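Local coordinates for protein malonyl CoA-ACP transacylase (Xanthomonas oryzae pv. oryzae, PDB 3K89) that probably transfers the malonyl group from malonyl-CoA to the holo form of acyl carrier protein, the step that supplies malonyl units for bacterial fatty acid synthesis, at residues A[117-122]-A[212-217]; A[131-136]-A[173-178]; A[160-165]-A[255-260]. One frame throughout, in Å; residues are numbered along the deposited sequence.

How the contacts relate
Contacts 2 and 3 belong to the same mixed sheet, while contact 1 joins two helices elsewhere in the acyl transferase domain. The centres of contacts 2 and 3 lie about 16 Å apart, and they touch where Met-134 CE packs on Ala-161 CB at 3.4 Å. Contact 1 is about 21 Å, centre to centre, from each of the others, although its nearest atoms come within about 7 Å of contact 3. Contacts 1 and 3 both reach the predicted catalytic pair: the side chain of Arg-119 is about 3 Å from that of Ser-94, and the side chain of Val-257 is about 3 Å from that of His-203. A bound glycerol lies about 4 Å from the side chain of Asn-162.

Contact 1: residues A[117-122]-A[212-217]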
ATOM      1  N   ARG A 117       0.162   7.603 -10.680  1.00 11.61           N
ATOM      2  CA  ARG A 117      -0.795   7.578 -11.796  1.00 12.60           C
ATOM      3  C   ARG A 117      -0.201   6.737 -12.944  1.00 12.61           C
ATOM      4  O   ARG A 117      -0.891   5.857 -13.490  1.00 12.90           O
ATOM      5  CB  ARG A 117      -1.149   8.997 -12.270  1.00 12.90           C
ATOM      6  CG  ARG A 117      -2.043   9.018 -13.536  1.00 15.86           C
ATOM      7  CD  ARG A 117      -3.465   9.373 -13.216  1.00 19.27           C
ATOM      8  NE  ARG A 117      -4.375   9.162 -14.354  1.00 20.34           N
ATOM      9  CZ  ARG A 117      -4.771  10.107 -15.211  1.00 19.52           C
ATOM     10  NH1 ARG A 117      -4.344  11.360 -15.099  1.00 20.93           N
ATOM     11  NH2 ARG A 117      -5.611   9.783 -16.199  1.00 20.52           N
ATOM     12  N   LEU A 118       1.069   6.976 -13.271  1.00 12.26           N
ATOM     13  CA  LEU A 118       1.768   6.182 -14.295  1.00 12.46           C
ATOM     14  C   LEU A 118       1.858   4.721 -13.878  1.00 12.56           C
ATOM     15  O   LEU A 118       1.581   3.826 -14.682  1.00 12.49           O
ATOM     16  CB  LEU A 118       3.163   6.726 -14.597  1.00 13.06           C
ATOM     17  CG  LEU A 118       3.255   8.085 -15.285  1.00 15.05           C
ATOM     18  CD1 LEU A 118       4.718   8.426 -15.507  1.00 15.81           C
ATOM     19  CD2 LEU A 118       2.480   8.097 -16.611  1.00 16.73           C
ATOM     20  N   ARG A 119       2.213   4.474 -12.612  1.00 11.51           N
ATOM     21  CA  ARG A 119       2.298   3.096 -12.111  1.00 11.00           C
ATOM     22  C   ARG A 119       0.985   2.335 -12.341  1.00 11.35           C
ATOM     23  O   ARG A 119       0.989   1.226 -12.900  1.00 11.93           O
ATOM     24  CB  ARG A 119       2.678   3.094 -10.611  1.00 10.54           C
ATOM     25  CG  ARG A 119       2.850   1.700  -9.973  1.00 10.42           C
ATOM     26  CD  ARG A 119       3.382   1.885  -8.549  1.00  9.84           C
ATOM     27  NE  ARG A 119       3.544   0.632  -7.792  1.00  8.52           N
ATOM     28  CZ  ARG A 119       2.593   0.059  -7.051  1.00  8.55           C
ATOM     29  NH1 ARG A 119       1.371   0.578  -7.011  1.00  8.89           N
ATOM     30  NH2 ARG A 119       2.866  -1.052  -6.347  1.00  9.97           N
ATOM     31  N   GLY A 120      -0.135   2.938 -11.961  1.00 10.86           N
ATOM     32  CA  GLY A 120      -1.450   2.354 -12.189  1.00 11.61           C
ATOM     33  C   GLY A 120      -1.738   2.134 -13.662  1.00 12.53           C
ATOM     34  O   GLY A 120      -2.249   1.090 -14.026  1.00 13.22           O
ATOM     35  N   GLN A 121      -1.385   3.106 -14.500  1.00 13.38           N
ATOM     36  CA  GLN A 121      -1.591   2.955 -15.954  1.00 13.91           C
ATOM     37  C   GLN A 121      -0.822   1.772 -16.531  1.00 14.14           C
ATOM     38  O   GLN A 121      -1.365   0.974 -17.315  1.00 14.06           O
ATOM     39  CB  GLN A 121      -1.228   4.253 -16.693  1.00 13.95           C
ATOM     40  CG  GLN A 121      -2.261   5.352 -16.484  1.00 16.02           C
ATOM     41  CD  GLN A 121      -1.862   6.699 -17.110  1.00 18.58           C
ATOM     42  OE1 GLN A 121      -0.722   6.898 -17.534  1.00 22.02           O
ATOM     43  NE2 GLN A 121      -2.815   7.629 -17.158  1.00 20.32           N
ATOM     44  N   PHE A 122       0.443   1.645 -16.147  1.00 13.17           N
ATOM     45  CA  PHE A 122       1.277   0.572 -16.673  1.00 13.80           C
ATOM     46  C   PHE A 122       0.722  -0.764 -16.214  1.00 13.82           C
ATOM     47  O   PHE A 122       0.691  -1.719 -16.999  1.00 14.04           O
ATOM     48  CB  PHE A 122       2.736   0.687 -16.222  1.00 13.70           C
ATOM     49  CG  PHE A 122       3.430   1.969 -16.643  1.00 15.28           C
ATOM     50  CD1 PHE A 122       3.093   2.610 -17.834  1.00 18.22           C
ATOM     51  CD2 PHE A 122       4.459   2.497 -15.864  1.00 17.82           C
ATOM     52  CE1 PHE A 122       3.752   3.794 -18.211  1.00 19.89           C
ATOM     53  CE2 PHE A 122       5.124   3.666 -16.237  1.00 17.75           C
ATOM     54  CZ  PHE A 122       4.774   4.308 -17.411  1.00 18.33           C
ATOM     55  N   ASN A 212       9.485  -2.573 -15.789  1.00 15.49           N
ATOM     56  CA  ASN A 212      10.501  -1.873 -16.584  1.00 16.48           C
ATOM     57  C   ASN A 212      10.062  -0.480 -17.010  1.00 15.60           C
ATOM     58  O   ASN A 212      10.849   0.472 -16.943  1.00 16.51           O
ATOM     59  CB  ASN A 212      10.938  -2.733 -17.769  1.00 17.54           C
ATOM     60  CG  ASN A 212      11.698  -3.971 -17.317  1.00 20.27           C
ATOM     61  OD1 ASN A 212      12.315  -3.980 -16.246  1.00 24.59           O
ATOM     62  ND2 ASN A 212      11.632  -5.033 -18.118  1.00 24.34           N
ATOM     63  N   GLN A 213       8.799  -0.347 -17.386  1.00 14.93           N
ATOM     64  CA  GLN A 213       8.230   0.950 -17.737  1.00 15.07           C
ATOM     65  C   GLN A 213       8.298   1.880 -16.530  1.00 14.24           C
ATOM     66  O   GLN A 213       8.673   3.048 -16.655  1.00 14.62           O
ATOM     67  CB  GLN A 213       6.786   0.815 -18.190  1.00 16.04           C
ATOM     68  CG  GLN A 213       6.607   0.078 -19.504  1.00 18.02           C
ATOM     69  CD  GLN A 213       5.153  -0.100 -19.815  1.00 23.32           C
ATOM     70  OE1 GLN A 213       4.473  -0.930 -19.208  1.00 24.85           O
ATOM     71  NE2 GLN A 213       4.644   0.710 -20.734  1.00 26.14           N
ATOM     72  N   LEU A 214       7.932   1.331 -15.373  1.00 13.28           N
ATOM     73  CA  LEU A 214       7.999   2.056 -14.105  1.00 12.26           C
ATOM     74  C   LEU A 214       9.412   2.547 -13.843  1.00 12.31           C
ATOM     75  O   LEU A 214       9.602   3.716 -13.494  1.00 11.72           O
ATOM     76  CB  LEU A 214       7.529   1.161 -12.951  1.00 12.01           C
ATOM     77  CG  LEU A 214       7.575   1.768 -11.537  1.00 13.90           C
ATOM     78  CD1 LEU A 214       6.579   2.880 -11.418  1.00 16.89           C
ATOM     79  CD2 LEU A 214       7.284   0.687 -10.503  1.00 16.61           C
ATOM     80  N   GLY A 215      10.396   1.655 -13.992  1.00 12.11           N
ATOM     81  CA  GLY A 215      11.795   2.033 -13.801  1.00 13.09           C
ATOM     82  C   GLY A 215      12.205   3.209 -14.661  1.00 13.77           C
ATOM     83  O   GLY A 215      12.904   4.108 -14.196  1.00 13.39           O
ATOM     84  N   GLU A 216      11.790   3.199 -15.926  1.00 14.00           N
ATOM     85  CA  GLU A 216      12.117   4.326 -16.810  1.00 16.13           C
ATOM     86  C   GLU A 216      11.440   5.633 -16.371  1.00 15.56           C
ATOM     87  O   GLU A 216      12.044   6.707 -16.446  1.00 15.98           O
ATOM     88  CB  GLU A 216      11.765   3.990 -18.261  1.00 16.81           C
ATOM     89  CG  GLU A 216      12.566   2.792 -18.797  1.00 21.12           C
ATOM     90  CD  GLU A 216      12.202   2.417 -20.229  1.00 29.22           C
ATOM     91  OE1 GLU A 216      12.698   1.374 -20.710  1.00 31.97           O
ATOM     92  OE2 GLU A 216      11.421   3.157 -20.871  1.00 32.41           O
ATOM     93  N   ALA A 217      10.193   5.544 -15.917  1.00 14.76           N
ATOM     94  CA  ALA A 217       9.458   6.716 -15.422  1.00 14.07           C
ATOM     95  C   ALA A 217      10.160   7.298 -14.199  1.00 14.20           C
ATOM     96  O   ALA A 217      10.308   8.507 -14.090  1.00 14.94           O
ATOM     97  CB  ALA A 217       8.008   6.357 -15.096  1.00 14.00           C
TER
HETATM   98  O   HOH W   1       2.121  -2.032 -19.267  1.00 21.47           O
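Phe-122 lies against Gln-213 where helices 109-126 and 208-219 run nearly antiparallel, their short segments at 159° with axes 9.7 Å apart. CB of Gln-213 sits over the middle of the phenyl ring in a CH-pi contact, 3.7 Å from the ring centroid, while the carbonyl O of Leu-118, in the ring's own helix, covers part of the opposite face. CG of Phe-122 stands anti to its own carbonyl carbon (chi1 -60°), which swings the ring across to the other helix. There its edge meets Ala-217, with CE2 4.1 Å from the methyl CB. Leu-118 adds CD1 to that same methyl at 3.9 Å, so a small alanine receives two larger neighbours.

Deeper in the protein, CD1 of Leu-214 reaches CB of Arg-119 at 4.0 Å. The arginine then runs extended past the leucine, and its guanidinium leaves the interface to bond Gln-65, Gln-252 and the predicted nucleophile Ser-94.

The outer side is looser and wetter. Gln-213 is exposed, and its amide lies aslant the ring, the two planes 30° apart. One water donates to both OE1 of Gln-213, at 2.6 Å, and the backbone O of Phe-122, at 2.7 Å, tying the two helices together at this rim.

No direct hydrogen bond crosses between the segments. The helices are therefore joined by apolar and CH-pi packing with a single bridging water, whereas the charge of Arg-119 is directed inward, consistent with a role in ordering the active site.

Contact 2: residues A[131-136]-A[173-178]; sequences VGAMAA and GDAAAV
Gly-132 and Ala-133 pair with Asp-174 and Gly-173 in a short antiparallel bridge, just where strand 168-172, in the middle of the mixed sheet, gives way to helix 175-187. The pairing thus continues that of strands 132-138 and 168-172 up to the corner where residues 173-174 lead into the helix.

Three backbone hydrogen bonds hold the junction. Ala-133 and Gly-173 form a hydrogen-bonded pair: N of Ala-133 donates to O of Gly-173 at 3.0 Å, and N of Gly-173 returns a bond to O of Ala-133 at 3.1 Å. Gly-132 and Asp-174 make the adjoining non-hydrogen-bonded pair. Beyond it, N of Ala-175 bonds O of Val-131 at 2.9 Å, so an amide of the first helical turn is satisfied by the segment 131-136. The backbone angles of Gly-173 (phi 148°, psi -147°) leave no room for a side chain beside the carbonyl of the residue before, which accounts for glycine at the corner.

Apolar contacts fill the space between strand and helix. CB of Ala-133 lies 4.1 Å from CB of Ala-175 and equally near CB of Val-178. With CG1 of Val-178 anti to its backbone N (chi1 172°), that methyl extends to CB of Ala-135 at 3.9 Å, while CG2 turns to the carbonyl of Ala-133.

Polar contacts gather at the outer end. OD2 of Asp-174 is bonded to the backbone N of Val-157, and a water bridges the two segments: its O lies 2.8 Å from OD1 of Asp-174 and 2.7 Å from O of Val-131, donating to both.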
ATOM      1  N   VAL A 131      -8.336 -10.325 -17.906  1.00 24.43           N
ATOM      2  CA  VAL A 131      -7.090 -11.110 -17.926  1.00 22.56           C
ATOM      3  C   VAL A 131      -6.641 -11.570 -16.534  1.00 21.23           C
ATOM      4  O   VAL A 131      -6.245 -12.727 -16.344  1.00 19.87           O
ATOM      5  CB  VAL A 131      -5.919 -10.315 -18.611  1.00 22.63           C
ATOM      6  CG1 VAL A 131      -4.549 -10.968 -18.352  1.00 23.00           C
ATOM      7  CG2 VAL A 131      -6.175 -10.161 -20.106  1.00 23.26           C
ATOM      8  N   GLY A 132      -6.660 -10.647 -15.575  1.00 19.88           N
ATOM      9  CA  GLY A 132      -6.092 -10.921 -14.258  1.00 18.88           C
ATOM     10  C   GLY A 132      -7.112 -11.094 -13.155  1.00 18.35           C
ATOM     11  O   GLY A 132      -8.286 -10.755 -13.313  1.00 18.96           O
ATOM     12  N   ALA A 133      -6.656 -11.622 -12.022  1.00 17.03           N
ATOM     13  CA  ALA A 133      -7.483 -11.747 -10.840  1.00 16.17           C
ATOM     14  C   ALA A 133      -6.605 -11.795  -9.615  1.00 15.86           C
ATOM     15  O   ALA A 133      -5.416 -12.132  -9.708  1.00 15.27           O
ATOM     16  CB  ALA A 133      -8.410 -13.017 -10.912  1.00 16.28           C
ATOM     17  N   MET A 134      -7.195 -11.404  -8.493  1.00 15.73           N
ATOM     18  CA  MET A 134      -6.598 -11.581  -7.171  1.00 16.29           C
ATOM     19  C   MET A 134      -7.610 -12.181  -6.224  1.00 16.70           C
ATOM     20  O   MET A 134      -8.797 -11.934  -6.364  1.00 16.86           O
ATOM     21  CB  MET A 134      -6.152 -10.238  -6.603  1.00 16.43           C
ATOM     22  CG  MET A 134      -5.271  -9.453  -7.539  1.00 17.77           C
ATOM     23  SD  MET A 134      -3.553  -9.972  -7.462  1.00 26.32           S
ATOM     24  CE  MET A 134      -2.876  -9.218  -5.961  1.00 20.25           C
ATOM     25  N   ALA A 135      -7.137 -12.963  -5.253  1.00 16.99           N
ATOM     26  CA  ALA A 135      -8.016 -13.554  -4.253  1.00 17.13           C
ATOM     27  C   ALA A 135      -7.375 -13.594  -2.878  1.00 17.50           C
ATOM     28  O   ALA A 135      -6.195 -13.909  -2.735  1.00 17.31           O
ATOM     29  CB  ALA A 135      -8.439 -14.989  -4.679  1.00 16.97           C
ATOM     30  N   ALA A 136      -8.162 -13.280  -1.859  1.00 18.01           N
ATOM     31  CA  ALA A 136      -7.667 -13.397  -0.497  1.00 18.97           C
ATOM     32  C   ALA A 136      -7.989 -14.792   0.018  1.00 19.69           C
ATOM     33  O   ALA A 136      -9.101 -15.306  -0.197  1.00 20.66           O
ATOM     34  CB  ALA A 136      -8.297 -12.334   0.390  1.00 19.09           C
ATOM     35  N   GLY A 173      -2.725 -13.464 -10.432  1.00 11.61           N
ATOM     36  CA  GLY A 173      -2.147 -13.865 -11.706  1.00 12.10           C
ATOM     37  C   GLY A 173      -3.224 -13.922 -12.771  1.00 13.03           C
ATOM     38  O   GLY A 173      -4.187 -13.145 -12.728  1.00 13.66           O
ATOM     39  N   ASP A 174      -3.055 -14.848 -13.711  1.00 13.36           N
ATOM     40  CA  ASP A 174      -4.105 -15.103 -14.714  1.00 13.81           C
ATOM     41  C   ASP A 174      -5.403 -15.530 -14.037  1.00 14.65           C
ATOM     42  O   ASP A 174      -5.403 -16.341 -13.107  1.00 15.13           O
ATOM     43  CB  ASP A 174      -3.637 -16.175 -15.709  1.00 14.29           C
ATOM     44  CG  ASP A 174      -2.498 -15.694 -16.591  1.00 15.50           C
ATOM     45  OD1 ASP A 174      -2.726 -14.819 -17.467  1.00 16.76           O
ATOM     46  OD2 ASP A 174      -1.371 -16.194 -16.418  1.00 16.07           O
ATOM     47  N   ALA A 175      -6.522 -14.972 -14.504  1.00 14.34           N
ATOM     48  CA  ALA A 175      -7.814 -15.246 -13.900  1.00 14.76           C
ATOM     49  C   ALA A 175      -8.099 -16.749 -13.809  1.00 14.72           C
ATOM     50  O   ALA A 175      -8.529 -17.232 -12.766  1.00 15.35           O
ATOM     51  CB  ALA A 175      -8.939 -14.536 -14.675  1.00 15.36           C
ATOM     52  N   ALA A 176      -7.858 -17.474 -14.902  1.00 15.27           N
ATOM     53  CA  ALA A 176      -8.183 -18.915 -14.952  1.00 15.34           C
ATOM     54  C   ALA A 176      -7.352 -19.676 -13.934  1.00 14.99           C
ATOM     55  O   ALA A 176      -7.842 -20.595 -13.301  1.00 14.80           O
ATOM     56  CB  ALA A 176      -7.941 -19.472 -16.341  1.00 15.40           C
ATOM     57  N   ALA A 177      -6.105 -19.247 -13.746  1.00 14.32           N
ATOM     58  CA  ALA A 177      -5.210 -19.909 -12.806  1.00 14.38           C
ATOM     59  C   ALA A 177      -5.565 -19.625 -11.349  1.00 14.61           C
ATOM     60  O   ALA A 177      -5.452 -20.512 -10.502  1.00 13.52           O
ATOM     61  CB  ALA A 177      -3.748 -19.539 -13.105  1.00 14.54           C
ATOM     62  N   VAL A 178      -5.993 -18.389 -11.053  1.00 14.26           N
ATOM     63  CA  VAL A 178      -6.476 -18.054  -9.724  1.00 15.24           C
ATOM     64  C   VAL A 178      -7.728 -18.907  -9.437  1.00 15.63           C
ATOM     65  O   VAL A 178      -7.857 -19.489  -8.363  1.00 15.11           O
ATOM     66  CB  VAL A 178      -6.752 -16.516  -9.587  1.00 15.33           C
ATOM     67  CG1 VAL A 178      -7.447 -16.198  -8.274  1.00 17.16           C
ATOM     68  CG2 VAL A 178      -5.432 -15.751  -9.695  1.00 15.30           C
TER
HETATM   69  O   HOH W   2      -5.372 -14.536 -18.204  1.00 18.57           O

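Contact 3: residues A[160-165]-A[255-260]; sequences PANFNS and LPVQWT
Phe-163 lies alongside Pro-256 and Gln-258 where strand 158-165 runs parallel to the short outermost strand 257-258 of the mixed sheet. Its CB stands 3.8 Å from the carbonyl O of Val-257. A chi1 of -65° keeps the ring beside Pro-256 and Gln-258, and CG comes near NE2 of Gln-258. CD2 is closer still to that NE2, at 3.5 Å, beside an amide whose plane is turned 17° from the ring's. CE2 reaches CB of Pro-256 at 3.6 Å; Leu-146 of helix 142-152 also touches the Phe-163 side chain.

The backbone supplies the bonds. N of Val-257 donates to O of Ala-161 at 2.9 Å from above the carbonyl plane, and N of Phe-163 answers to O of Val-257. O of Phe-163 then receives N of Thr-260 at 3.0 Å, in the first turn of helix 259-268.

Val-257 points to the other face, beside Asn-162, and touches His-93 and the predicted catalytic His-203. Main-chain bonding thus fixes the strand-to-helix transition; the face of Phe-163, Pro-256 and the Gln-258 amide mixes apolar and polar groups, while that of Val-257 and Asn-162 turns to the predicted active site and the bound glycerol.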
ATOM      1  N   PRO A 160       1.561 -16.334  -4.826  1.00 15.89           N
ATOM      2  CA  PRO A 160       1.328 -15.401  -3.721  1.00 15.86           C
ATOM      3  C   PRO A 160       1.706 -13.979  -4.154  1.00 14.82           C
ATOM      4  O   PRO A 160       2.791 -13.762  -4.732  1.00 15.20           O
ATOM      5  CB  PRO A 160       2.266 -15.908  -2.615  1.00 16.82           C
ATOM      6  CG  PRO A 160       3.239 -16.821  -3.284  1.00 19.33           C
ATOM      7  CD  PRO A 160       2.507 -17.408  -4.471  1.00 16.92           C
ATOM      8  N   ALA A 161       0.795 -13.040  -3.911  1.00 12.44           N
ATOM      9  CA  ALA A 161       1.007 -11.636  -4.284  1.00 12.03           C
ATOM     10  C   ALA A 161       1.162 -10.751  -3.040  1.00 11.07           C
ATOM     11  O   ALA A 161       1.871  -9.737  -3.087  1.00 11.44           O
ATOM     12  CB  ALA A 161      -0.162 -11.140  -5.148  1.00 11.60           C
ATOM     13  N   ASN A 162       0.494 -11.100  -1.947  1.00 12.04           N
ATOM     14  CA  ASN A 162       0.736 -10.408  -0.668  1.00 11.75           C
ATOM     15  C   ASN A 162       0.847 -11.439   0.450  1.00 12.46           C
ATOM     16  O   ASN A 162      -0.052 -12.275   0.592  1.00 13.45           O
ATOM     17  CB  ASN A 162      -0.442  -9.552  -0.186  1.00 11.67           C
ATOM     18  CG  ASN A 162      -0.821  -8.354  -1.083  1.00 11.41           C
ATOM     19  OD1 ASN A 162      -0.177  -7.971  -2.080  1.00 14.02           O
ATOM     20  ND2 ASN A 162      -1.891  -7.742  -0.677  1.00 10.54           N
ATOM     21  N   PHE A 163       1.886 -11.330   1.268  1.00 12.22           N
ATOM     22  CA  PHE A 163       1.915 -11.984   2.586  1.00 12.20           C
ATOM     23  C   PHE A 163       1.459 -10.941   3.598  1.00 12.64           C
ATOM     24  O   PHE A 163       2.266 -10.117   4.034  1.00 12.32           O
ATOM     25  CB  PHE A 163       3.323 -12.517   2.895  1.00 12.50           C
ATOM     26  CG  PHE A 163       3.759 -13.616   1.962  1.00 13.04           C
ATOM     27  CD1 PHE A 163       3.348 -14.934   2.183  1.00 14.06           C
ATOM     28  CD2 PHE A 163       4.559 -13.329   0.848  1.00 14.45           C
ATOM     29  CE1 PHE A 163       3.744 -15.957   1.308  1.00 15.33           C
ATOM     30  CE2 PHE A 163       4.946 -14.331  -0.033  1.00 15.09           C
ATOM     31  CZ  PHE A 163       4.545 -15.656   0.200  1.00 14.48           C
ATOM     32  N   ASN A 164       0.163 -10.941   3.922  1.00 12.87           N
ATOM     33  CA  ASN A 164      -0.438  -9.861   4.715  1.00 13.12           C
ATOM     34  C   ASN A 164      -0.452 -10.057   6.216  1.00 14.23           C
ATOM     35  O   ASN A 164      -0.281  -9.107   6.944  1.00 13.87           O
ATOM     36  CB  ASN A 164      -1.827  -9.473   4.182  1.00 12.92           C
ATOM     37  CG  ASN A 164      -1.730  -8.694   2.896  1.00 12.15           C
ATOM     38  OD1 ASN A 164      -0.699  -8.072   2.638  1.00 11.83           O
ATOM     39  ND2 ASN A 164      -2.788  -8.717   2.083  1.00 12.79           N
ATOM     40  N   SER A 165      -0.672 -11.290   6.659  1.00 15.79           N
ATOM     41  CA  SER A 165      -0.542 -11.635   8.071  1.00 17.40           C
ATOM     42  C   SER A 165      -0.531 -13.149   8.130  1.00 18.48           C
ATOM     43  O   SER A 165      -0.840 -13.795   7.139  1.00 17.70           O
ATOM     44  CB  SER A 165      -1.711 -11.078   8.894  1.00 17.23           C
ATOM     45  OG  SER A 165      -2.913 -11.774   8.652  1.00 17.79           O
ATOM     46  N   LEU A 255       6.966  -8.860  -7.589  1.00 11.44           N
ATOM     47  CA  LEU A 255       7.243  -9.793  -6.495  1.00 11.77           C
ATOM     48  C   LEU A 255       6.279  -9.573  -5.324  1.00 11.77           C
ATOM     49  O   LEU A 255       5.669  -8.517  -5.210  1.00 10.93           O
ATOM     50  CB  LEU A 255       8.707  -9.667  -6.061  1.00 11.66           C
ATOM     51  CG  LEU A 255       9.729 -10.137  -7.103  1.00 12.32           C
ATOM     52  CD1 LEU A 255      11.139  -9.819  -6.669  1.00 13.99           C
ATOM     53  CD2 LEU A 255       9.572 -11.641  -7.401  1.00 12.12           C
ATOM     54  N   PRO A 256       6.108 -10.592  -4.457  1.00 11.68           N
ATOM     55  CA  PRO A 256       5.132 -10.475  -3.381  1.00 11.83           C
ATOM     56  C   PRO A 256       5.433  -9.381  -2.377  1.00 11.20           C
ATOM     57  O   PRO A 256       6.593  -9.143  -2.034  1.00 10.56           O
ATOM     58  CB  PRO A 256       5.151 -11.856  -2.694  1.00 11.99           C
ATOM     59  CG  PRO A 256       6.146 -12.664  -3.364  1.00 13.06           C
ATOM     60  CD  PRO A 256       6.687 -11.947  -4.573  1.00 12.02           C
ATOM     61  N   VAL A 257       4.380  -8.713  -1.924  1.00 11.04           N
ATOM     62  CA  VAL A 257       4.510  -7.755  -0.825  1.00 10.77           C
ATOM     63  C   VAL A 257       4.738  -8.536   0.457  1.00 10.77           C
ATOM     64  O   VAL A 257       3.903  -9.334   0.858  1.00 10.99           O
ATOM     65  CB  VAL A 257       3.232  -6.888  -0.702  1.00 10.35           C
ATOM     66  CG1 VAL A 257       3.184  -6.078   0.601  1.00 11.39           C
ATOM     67  CG2 VAL A 257       3.127  -5.947  -1.876  1.00 11.05           C
ATOM     68  N   GLN A 258       5.883  -8.301   1.093  1.00 11.14           N
ATOM     69  CA  GLN A 258       6.214  -9.000   2.343  1.00 11.09           C
ATOM     70  C   GLN A 258       5.709  -8.158   3.516  1.00 10.96           C
ATOM     71  O   GLN A 258       6.502  -7.550   4.256  1.00 11.26           O
ATOM     72  CB  GLN A 258       7.740  -9.215   2.452  1.00 10.49           C
ATOM     73  CG  GLN A 258       8.385  -9.980   1.263  1.00 11.01           C
ATOM     74  CD  GLN A 258       7.993 -11.443   1.162  1.00 13.00           C
ATOM     75  OE1 GLN A 258       8.167 -12.060   0.100  1.00 15.96           O
ATOM     76  NE2 GLN A 258       7.495 -12.022   2.253  1.00 12.23           N
ATOM     77  N   TRP A 259       4.383  -8.045   3.650  1.00 11.19           N
ATOM     78  CA  TRP A 259       3.846  -7.131   4.659  1.00 11.85           C
ATOM     79  C   TRP A 259       4.139  -7.654   6.067  1.00 11.77           C
ATOM     80  O   TRP A 259       4.607  -6.896   6.928  1.00 11.61           O
ATOM     81  CB  TRP A 259       2.345  -6.812   4.454  1.00 11.16           C
ATOM     82  CG  TRP A 259       1.910  -5.745   5.442  1.00 11.53           C
ATOM     83  CD1 TRP A 259       1.040  -5.881   6.516  1.00 10.99           C
ATOM     84  CD2 TRP A 259       2.412  -4.405   5.503  1.00 11.14           C
ATOM     85  NE1 TRP A 259       0.966  -4.691   7.204  1.00 12.15           N
ATOM     86  CE2 TRP A 259       1.784  -3.769   6.600  1.00 11.25           C
ATOM     87  CE3 TRP A 259       3.315  -3.670   4.709  1.00 11.38           C
ATOM     88  CZ2 TRP A 259       2.045  -2.432   6.946  1.00 10.62           C
ATOM     89  CZ3 TRP A 259       3.557  -2.336   5.035  1.00 10.68           C
ATOM     90  CH2 TRP A 259       2.930  -1.734   6.157  1.00 10.37           C
ATOM     91  N   THR A 260       3.920  -8.948   6.279  1.00 12.76           N
ATOM     92  CA  THR A 260       4.282  -9.567   7.569  1.00 12.66           C
ATOM     93  C   THR A 260       5.739  -9.284   7.903  1.00 12.68           C
ATOM     94  O   THR A 260       6.035  -8.840   9.010  1.00 12.92           O
ATOM     95  CB  THR A 260       3.981 -11.062   7.554  1.00 12.51           C
ATOM     96  OG1 THR A 260       2.573 -11.222   7.397  1.00 14.77           O
ATOM     97  CG2 THR A 260       4.400 -11.741   8.872  1.00 13.97           C
TER